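Copper-containing nitrite reductase (Thermus scotoductus, PDB 6HBE) probably catalyses the one-electron reduction of nitrite to nitric oxide, working as a copper-containing homotrimer. Local coordinates at residues V349-Q352 and S357-P360; V371-E376 and E401-P406; I79-T84 and G132-E137. All coordinates share one frame; numbering follows the deposited sequence.

Contact 3 comes first along the chain, in the N-terminal cupredoxin domain, and contacts 1 and 2 follow in series in the C-terminal domain of the plastocyanin/azurin family. These two are neighbours, with centres about 10 Å apart, because strands 349-353 and 370-375 lie side by side in one sheet; contact 1 sits at its edge, and contact 2 ties it to a loop. Contact 3 lies on the other side of the chain's centre, with centres about 38 Å from contact 1 and about 42 Å from contact 2. The same class of beta sandwich thus serves twice, near the copper of the added domain and at the copper shared between subunits.

Contact 1: residues V349-Q352 and S357-P360; sequences VTVQ and SFYP
The beta hairpin of strands 349-353 and 358-359, at one edge of a sheet in the plastocyanin-like domain, is pinned by a single antiparallel hydrogen-bonded pair, Gln-352 and Tyr-359. Gln-352 N donates to Tyr-359 O at 2.9 Å with an N-H...O angle of 161°. In return Tyr-359 N donates to Gln-352 O at 2.8 Å. That oxygen is also approached by Phe-358 CA at 3.3 Å in a CA-H...O contact. Beyond the pair the strands part: a cis peptide precedes Pro-360, and one water takes up the pairing, donating to Thr-350 O at 3.0 Å and to Tyr-359 O at 2.7 Å. Pro-360 CD comes to rest 3.7 Å from Thr-350 O.

Over one face of the hairpin the side chains of Gln-352 and Tyr-359 run alongside each other in the same direction, amide and ring planes 49° apart. Tyr-359 holds its CG opposite the backbone N (chi1 -174°), which brings CD2 to 4.0 Å from Gln-352 OE1; that oxygen is hydrogen-bonded to Arg-168 NH1. On the other face Val-351 CG1 lies 4.3 Å from Phe-358 CB. The Phe-358 ring continues inward, meeting Tyr-426 edge-to-face and touching Met-434, a ligand of this domain's copper.

Polar backbone and apolar side chains therefore divide the work: Tyr-359 O takes two donors, one peptide and one water, while Phe-358 carries the hairpin's apolar side to the surroundings of the copper and Val-351 packs on Phe-373 of the next strand.

Contact 2: residues V371-E376 and E401-P406; sequences VEFVNE and EPFVTP
Phe-373, projecting from strand 370-375, is met by two residues of the loop 401-406, and no hydrogen bond crosses between the segments. The close part is small, about 102 Å² of buried surface in all. Phe-403 brings a single ring atom, CE1, which stands 4.1 Å from Phe-373 CE2 and equally near CZ, the two side chains crossing at about a right angle. Nearer the root of the Phe-373 ring, Thr-405 CG2 lies 4.1 Å from Phe-373 CD2. Phe-403 gets there with its CG lodged between the backbone N and the carbonyl carbon (chi1 58°), a rotation that also sets Glu-401 O at its ring edge, in plane.

In this cupredoxin sandwich the loop leaves strand 393-398 of one sheet and leads to strand 413-417 of the other; Phe-403 accordingly touches both Val-394 and Ile-416. Thr-405 is fixed by its other branch: OG1 donates to Pro-406 O at 2.8 Å, tilted 26° from the carbonyl plane, and is hydrogen-bonded to Ala-392 N. Replaced by an alanine, Thr-405 would lose both branches, which would probably leave Ala-392 N without its acceptor and open a gap beside CD2 of Phe-373. By contrast, the outer side of the loop faces solvent: Pro-402, Val-404 and Pro-406 are exposed and make no contact with 371-376, resting instead on Val-397, Val-393 and Tyr-414.

Contact 3: residues I79-T84 and G132-E137; sequences IHAANT and GMIVVE. With CU (copper (II) ion), chain M.
A turn that carries a copper ligand is joined to strand 131-137 by methyl and methylene groups alone: Ile-79 and Ala-81 pack against Ile-134 and Val-136, and no hydrogen bond links the two segments. The site belongs to the N-terminal cupredoxin domain, where strands 78-79 and 131-137 flank strand 109-114 in one sheet. Ile-79 to Ala-82 form a type I beta turn, closed by Ala-82 N donating to Ile-79 O at 3.1 Å.

The methyl of Ala-81 faces the strand and settles between two branches, 4.0 Å from Ile-134 CG2 and 4.2 Å from Val-136 CG2. Ile-79 crosses Ile-134 at about a right angle, its CG1 4.1 Å from Ile-134 CG2, and its CD1 meets Ile-134 CD1 at the same separation. This reach depends on Ile-79 holding CG1 anti to the backbone nitrogen (chi1 178°), since its first bond points neither to the strand nor from it, and only the end draws near. Ile-134 CG2 thereby touches both Ile-79 and Ala-81. Phe-111, on the intervening strand, touches Ala-81 and Ile-134, and Phe-103 of the other sheet touches Ile-79 and Ala-81.

His-80, between them, does not touch 132-137. Its ND1 is hydrogen-bonded to Gln-239 OE1 of a neighbouring subunit, which would help fix the ring's rotation. The copper is shared by His-80 and His-114 of this chain and His-267 of the neighbouring subunit, the interface arrangement of a type 2 site in trimeric nitrite reductases. His-80 NE2 binds the copper at 2.1 Å, and a water completes the four ligands at 1.9 Å from the metal.

Contact 1: residues V349-Q352 and S357-P360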
loop_
_atom_site.group_PDB
_atom_site.type_symbol
_atom_site.label_atom_id
_atom_site.label_comp_id
_atom_site.label_asym_id
_atom_site.label_seq_id
_atom_site.Cartn_x
_atom_site.Cartn_y
_atom_site.Cartn_z
ATOM N N VAL C 349 8.810 28.223 0.026
ATOM C CA VAL C 349 9.121 26.996 -0.702
ATOM C C VAL C 349 9.567 25.979 0.350
ATOM O O VAL C 349 10.470 26.239 1.137
ATOM C CB VAL C 349 10.177 27.268 -1.785
ATOM C CG1 VAL C 349 10.577 25.992 -2.513
ATOM C CG2 VAL C 349 9.652 28.302 -2.792
ATOM N N THR C 350 8.891 24.829 0.396
ATOM C CA THR C 350 9.129 23.833 1.449
ATOM C C THR C 350 10.290 22.863 1.137
ATOM O O THR C 350 10.359 22.281 0.048
ATOM C CB THR C 350 7.842 23.025 1.716
ATOM O OG1 THR C 350 6.793 23.913 2.125
ATOM C CG2 THR C 350 8.036 22.023 2.829
ATOM N N VAL C 351 11.183 22.672 2.108
ATOM C CA VAL C 351 12.089 21.530 2.096
ATOM C C VAL C 351 11.778 20.663 3.304
ATOM O O VAL C 351 11.885 21.122 4.440
ATOM C CB VAL C 351 13.577 21.943 2.082
ATOM C CG1 VAL C 351 14.492 20.713 2.141
ATOM C CG2 VAL C 351 13.866 22.742 0.820
ATOM N N GLN C 352 11.369 19.413 3.047
ATOM C CA GLN C 352 11.075 18.468 4.135
ATOM C C GLN C 352 12.306 17.697 4.555
ATOM O O GLN C 352 13.068 17.239 3.707
ATOM C CB GLN C 352 10.010 17.452 3.689
ATOM C CG GLN C 352 8.686 18.043 3.288
ATOM C CD GLN C 352 7.644 16.973 2.954
ATOM O OE1 GLN C 352 7.983 15.896 2.478
ATOM N NE2 GLN C 352 6.389 17.270 3.210
ATOM N N SER C 357 16.288 12.098 5.172
ATOM C CA SER C 357 16.617 12.676 3.877
ATOM C C SER C 357 16.013 14.041 3.736
ATOM O O SER C 357 15.140 14.415 4.514
ATOM C CB SER C 357 16.181 11.767 2.711
ATOM O OG SER C 357 14.782 11.803 2.451
ATOM N N PHE C 358 16.469 14.798 2.723
ATOM C CA PHE C 358 15.906 16.096 2.394
ATOM C C PHE C 358 15.109 15.981 1.092
ATOM O O PHE C 358 15.611 15.438 0.126
ATOM C CB PHE C 358 16.988 17.190 2.237
ATOM C CG PHE C 358 17.798 17.439 3.484
ATOM C CD1 PHE C 358 17.272 18.165 4.536
ATOM C CD2 PHE C 358 19.103 16.922 3.611
ATOM C CE1 PHE C 358 18.021 18.396 5.688
ATOM C CE2 PHE C 358 19.853 17.151 4.748
ATOM C CZ PHE C 358 19.309 17.881 5.795
ATOM N N TYR C 359 13.884 16.529 1.073
ATOM C CA TYR C 359 12.978 16.452 -0.093
ATOM C C TYR C 359 12.383 17.807 -0.443
ATOM O O TYR C 359 11.654 18.370 0.355
ATOM C CB TYR C 359 11.836 15.442 0.171
ATOM C CG TYR C 359 10.955 15.212 -1.028
ATOM C CD1 TYR C 359 11.402 14.446 -2.101
ATOM C CD2 TYR C 359 9.702 15.784 -1.110
ATOM C CE1 TYR C 359 10.603 14.250 -3.227
ATOM C CE2 TYR C 359 8.895 15.593 -2.232
ATOM C CZ TYR C 359 9.353 14.810 -3.272
ATOM O OH TYR C 359 8.547 14.615 -4.375
ATOM N N PRO C 360 12.651 18.346 -1.628
ATOM C CA PRO C 360 13.457 17.748 -2.704
ATOM C C PRO C 360 14.970 17.738 -2.402
ATOM O O PRO C 360 15.441 18.541 -1.574
ATOM C CB PRO C 360 13.136 18.663 -3.901
ATOM C CG PRO C 360 12.833 19.986 -3.281
ATOM C CD PRO C 360 12.228 19.720 -1.928
HETATM O O HOH W 1 9.207 19.497 -0.014
#

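Contact 2: residues V371-E376 and E401-P406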
loop_
_atom_site.group_PDB
_atom_site.type_symbol
_atom_site.label_atom_id
_atom_site.label_comp_id
_atom_site.label_asym_id
_atom_site.label_seq_id
_atom_site.Cartn_x
_atom_site.Cartn_y
_atom_site.Cartn_z
ATOM N N VAL C 371 12.776 29.976 1.820
ATOM C CA VAL C 371 12.684 28.529 2.016
ATOM C C VAL C 371 12.244 28.270 3.448
ATOM O O VAL C 371 12.772 28.893 4.380
ATOM C CB VAL C 371 14.071 27.870 1.797
ATOM C CG1 VAL C 371 14.091 26.386 2.189
ATOM C CG2 VAL C 371 14.489 28.048 0.356
ATOM N N GLU C 372 11.317 27.328 3.638
ATOM C CA GLU C 372 10.986 26.844 4.973
ATOM C C GLU C 372 11.366 25.371 5.079
ATOM O O GLU C 372 10.768 24.532 4.385
ATOM C CB GLU C 372 9.484 27.018 5.261
ATOM C CG GLU C 372 9.032 26.514 6.640
ATOM C CD GLU C 372 7.570 26.803 6.949
ATOM O OE1 GLU C 372 6.684 26.005 6.536
ATOM O OE2 GLU C 372 7.290 27.830 7.614
ATOM N N PHE C 373 12.341 25.071 5.940
ATOM C CA PHE C 373 12.625 23.696 6.371
ATOM C C PHE C 373 11.547 23.246 7.374
ATOM O O PHE C 373 11.196 23.997 8.320
ATOM C CB PHE C 373 14.007 23.570 7.034
ATOM C CG PHE C 373 15.157 23.572 6.065
ATOM C CD1 PHE C 373 15.585 22.395 5.468
ATOM C CD2 PHE C 373 15.812 24.761 5.730
ATOM C CE1 PHE C 373 16.648 22.387 4.564
ATOM C CE2 PHE C 373 16.873 24.758 4.822
ATOM C CZ PHE C 373 17.299 23.578 4.234
ATOM N N VAL C 374 10.992 22.046 7.165
ATOM C CA VAL C 374 10.045 21.458 8.149
ATOM C C VAL C 374 10.449 20.018 8.431
ATOM O O VAL C 374 10.765 19.284 7.505
ATOM C CB VAL C 374 8.559 21.563 7.662
ATOM C CG1 VAL C 374 8.326 20.838 6.333
ATOM C CG2 VAL C 374 7.601 21.017 8.718
ATOM N N ASN C 375 10.457 19.610 9.699
ATOM C CA ASN C 375 10.793 18.244 10.042
ATOM C C ASN C 375 9.530 17.375 10.075
ATOM O O ASN C 375 8.718 17.500 10.986
ATOM C CB ASN C 375 11.565 18.135 11.368
ATOM C CG ASN C 375 12.170 16.747 11.581
ATOM O OD1 ASN C 375 12.016 15.843 10.742
ATOM N ND2 ASN C 375 12.839 16.557 12.698
ATOM N N GLU C 376 9.403 16.491 9.086
ATOM C CA GLU C 376 8.277 15.536 9.023
ATOM C C GLU C 376 8.579 14.219 9.760
ATOM O O GLU C 376 7.647 13.457 10.051
ATOM C CB GLU C 376 7.864 15.253 7.568
ATOM C CG GLU C 376 7.085 16.359 6.864
ATOM C CD GLU C 376 5.758 16.773 7.549
ATOM O OE1 GLU C 376 5.176 16.049 8.410
ATOM O OE2 GLU C 376 5.246 17.866 7.222
ATOM N N GLU C 401 25.815 33.352 1.327
ATOM C CA GLU C 401 24.839 33.151 2.410
ATOM C C GLU C 401 24.777 31.717 2.987
ATOM O O GLU C 401 23.705 31.145 3.116
ATOM C CB GLU C 401 23.456 33.602 1.934
ATOM C CG GLU C 401 23.378 35.060 1.483
ATOM C CD GLU C 401 22.049 35.391 0.818
ATOM O OE1 GLU C 401 21.690 34.739 -0.184
ATOM O OE2 GLU C 401 21.355 36.317 1.288
ATOM N N PRO C 402 25.926 31.151 3.386
ATOM C CA PRO C 402 25.864 29.847 4.063
ATOM C C PRO C 402 25.013 29.939 5.338
ATOM O O PRO C 402 24.795 31.038 5.851
ATOM C CB PRO C 402 27.332 29.515 4.342
ATOM C CG PRO C 402 28.024 30.855 4.382
ATOM C CD PRO C 402 27.287 31.729 3.406
ATOM N N PHE C 403 24.482 28.801 5.804
ATOM C CA PHE C 403 23.455 28.808 6.850
ATOM C C PHE C 403 23.612 27.608 7.764
ATOM O O PHE C 403 24.306 26.625 7.418
ATOM C CB PHE C 403 22.043 28.878 6.246
ATOM C CG PHE C 403 21.712 27.741 5.277
ATOM C CD1 PHE C 403 21.231 26.504 5.748
ATOM C CD2 PHE C 403 21.857 27.911 3.906
ATOM C CE1 PHE C 403 20.934 25.474 4.865
ATOM C CE2 PHE C 403 21.549 26.876 3.016
ATOM C CZ PHE C 403 21.086 25.652 3.509
ATOM N N VAL C 404 23.015 27.736 8.947
ATOM C CA VAL C 404 22.888 26.649 9.906
ATOM C C VAL C 404 21.520 26.816 10.561
ATOM O O VAL C 404 21.190 27.919 11.030
ATOM C CB VAL C 404 24.078 26.563 10.928
ATOM C CG1 VAL C 404 24.205 27.800 11.809
ATOM C CG2 VAL C 404 23.960 25.315 11.803
ATOM N N THR C 405 20.690 25.757 10.555
ATOM C CA THR C 405 19.369 25.848 11.161
ATOM C C THR C 405 19.535 25.323 12.557
ATOM O O THR C 405 20.483 24.597 12.830
ATOM C CB THR C 405 18.274 25.006 10.433
ATOM O OG1 THR C 405 18.464 23.613 10.741
ATOM C CG2 THR C 405 18.321 25.234 8.943
ATOM N N PRO C 406 18.613 25.671 13.454
ATOM C CA PRO C 406 18.490 24.907 14.716
ATOM C C PRO C 406 18.148 23.416 14.499
ATOM O O PRO C 406 17.779 23.014 13.398
ATOM C CB PRO C 406 17.334 25.608 15.466
ATOM C CG PRO C 406 16.897 26.765 14.639
ATOM C CD PRO C 406 17.590 26.721 13.316
#

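Contact 3: residues I79-T84 and G132-E137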
loop_
_atom_site.group_PDB
_atom_site.type_symbol
_atom_site.label_atom_id
_atom_site.label_comp_id
_atom_site.label_asym_id
_atom_site.label_seq_id
_atom_site.Cartn_x
_atom_site.Cartn_y
_atom_site.Cartn_z
ATOM N N ILE C 79 17.917 -9.569 16.491
ATOM C CA ILE C 79 17.961 -10.918 15.925
ATOM C C ILE C 79 16.754 -11.713 16.418
ATOM O O ILE C 79 16.676 -12.111 17.604
ATOM C CB ILE C 79 19.339 -11.617 16.219
ATOM C CG1 ILE C 79 19.367 -13.041 15.663
ATOM C CG2 ILE C 79 19.707 -11.581 17.700
ATOM C CD1 ILE C 79 20.762 -13.468 15.236
ATOM N N HIS C 80 15.799 -11.966 15.506
ATOM C CA HIS C 80 14.469 -12.425 15.916
ATOM C C HIS C 80 14.457 -13.861 16.449
ATOM O O HIS C 80 13.480 -14.247 17.054
ATOM C CB HIS C 80 13.413 -12.280 14.787
ATOM C CG HIS C 80 13.103 -10.868 14.366
ATOM N ND1 HIS C 80 12.141 -10.580 13.418
ATOM C CD2 HIS C 80 13.591 -9.671 14.773
ATOM C CE1 HIS C 80 12.088 -9.270 13.223
ATOM N NE2 HIS C 80 12.955 -8.690 14.047
ATOM N N ALA C 81 15.504 -14.664 16.181
ATOM C CA ALA C 81 15.658 -16.010 16.799
ATOM C C ALA C 81 15.903 -16.020 18.307
ATOM O O ALA C 81 15.769 -17.089 18.953
ATOM C CB ALA C 81 16.792 -16.773 16.112
ATOM N N ALA C 82 16.237 -14.869 18.876
ATOM C CA ALA C 82 16.444 -14.749 20.334
ATOM C C ALA C 82 15.162 -14.379 21.095
ATOM O O ALA C 82 14.632 -13.283 20.876
ATOM C CB ALA C 82 17.496 -13.691 20.589
ATOM N N ASN C 83 14.681 -15.282 21.974
ATOM C CA ASN C 83 13.607 -15.018 22.937
ATOM C C ASN C 83 14.235 -14.611 24.305
ATOM O O ASN C 83 14.059 -15.288 25.318
ATOM C CB ASN C 83 12.675 -16.240 23.094
ATOM C CG ASN C 83 11.439 -15.950 23.962
ATOM O OD1 ASN C 83 10.812 -14.893 23.842
ATOM N ND2 ASN C 83 11.080 -16.894 24.829
ATOM N N THR C 84 14.951 -13.495 24.292
ATOM C CA THR C 84 15.560 -12.895 25.469
ATOM C C THR C 84 15.967 -11.469 25.123
ATOM O O THR C 84 16.064 -11.128 23.944
ATOM C CB THR C 84 16.761 -13.751 26.025
ATOM O OG1 THR C 84 17.184 -13.241 27.303
ATOM C CG2 THR C 84 17.944 -13.746 25.073
ATOM N N GLY C 132 19.166 -9.450 7.131
ATOM C CA GLY C 132 19.472 -10.801 6.669
ATOM C C GLY C 132 18.621 -11.867 7.339
ATOM O O GLY C 132 17.655 -11.541 8.046
ATOM N N MET C 133 18.964 -13.136 7.104
ATOM C CA MET C 133 18.235 -14.309 7.614
ATOM C C MET C 133 19.068 -15.174 8.573
ATOM O O MET C 133 20.250 -15.444 8.310
ATOM C CB MET C 133 17.793 -15.189 6.410
ATOM C CG MET C 133 17.091 -16.527 6.709
ATOM S SD MET C 133 16.824 -17.601 5.248
ATOM C CE MET C 133 15.750 -16.590 4.202
ATOM N N ILE C 134 18.418 -15.673 9.635
ATOM C CA ILE C 134 18.940 -16.763 10.460
ATOM C C ILE C 134 17.890 -17.852 10.493
ATOM O O ILE C 134 16.711 -17.579 10.789
ATOM C CB ILE C 134 19.419 -16.364 11.900
ATOM C CG1 ILE C 134 19.801 -17.629 12.722
ATOM C CG2 ILE C 134 18.374 -15.579 12.665
ATOM C CD1 ILE C 134 20.598 -17.337 13.973
ATOM N N VAL C 135 18.317 -19.065 10.125
ATOM C CA VAL C 135 17.494 -20.260 10.117
ATOM C C VAL C 135 17.845 -21.163 11.299
ATOM O O VAL C 135 19.042 -21.438 11.547
ATOM C CB VAL C 135 17.697 -21.100 8.825
ATOM C CG1 VAL C 135 16.833 -22.349 8.835
ATOM C CG2 VAL C 135 17.399 -20.263 7.581
ATOM N N VAL C 136 16.805 -21.634 11.974
ATOM C CA VAL C 136 16.877 -22.616 13.069
ATOM C C VAL C 136 16.163 -23.886 12.630
ATOM O O VAL C 136 14.940 -23.959 12.608
ATOM C CB VAL C 136 16.272 -22.065 14.393
ATOM C CG1 VAL C 136 16.430 -23.071 15.535
ATOM C CG2 VAL C 136 16.922 -20.752 14.781
ATOM N N GLU C 137 16.942 -24.899 12.249
ATOM C CA GLU C 137 16.381 -26.158 11.731
ATOM C C GLU C 137 15.769 -26.968 12.867
ATOM O O GLU C 137 16.469 -27.224 13.853
ATOM C CB GLU C 137 17.484 -27.064 11.154
ATOM C CG GLU C 137 17.702 -27.024 9.675
ATOM C CD GLU C 137 16.464 -27.237 8.786
ATOM O OE1 GLU C 137 16.328 -26.398 7.919
ATOM O OE2 GLU C 137 15.692 -28.219 8.867
HETATM CU CU CU M . 12.911 -6.625 14.097
HETATM O O HOH W 2 13.266 -6.242 15.974
#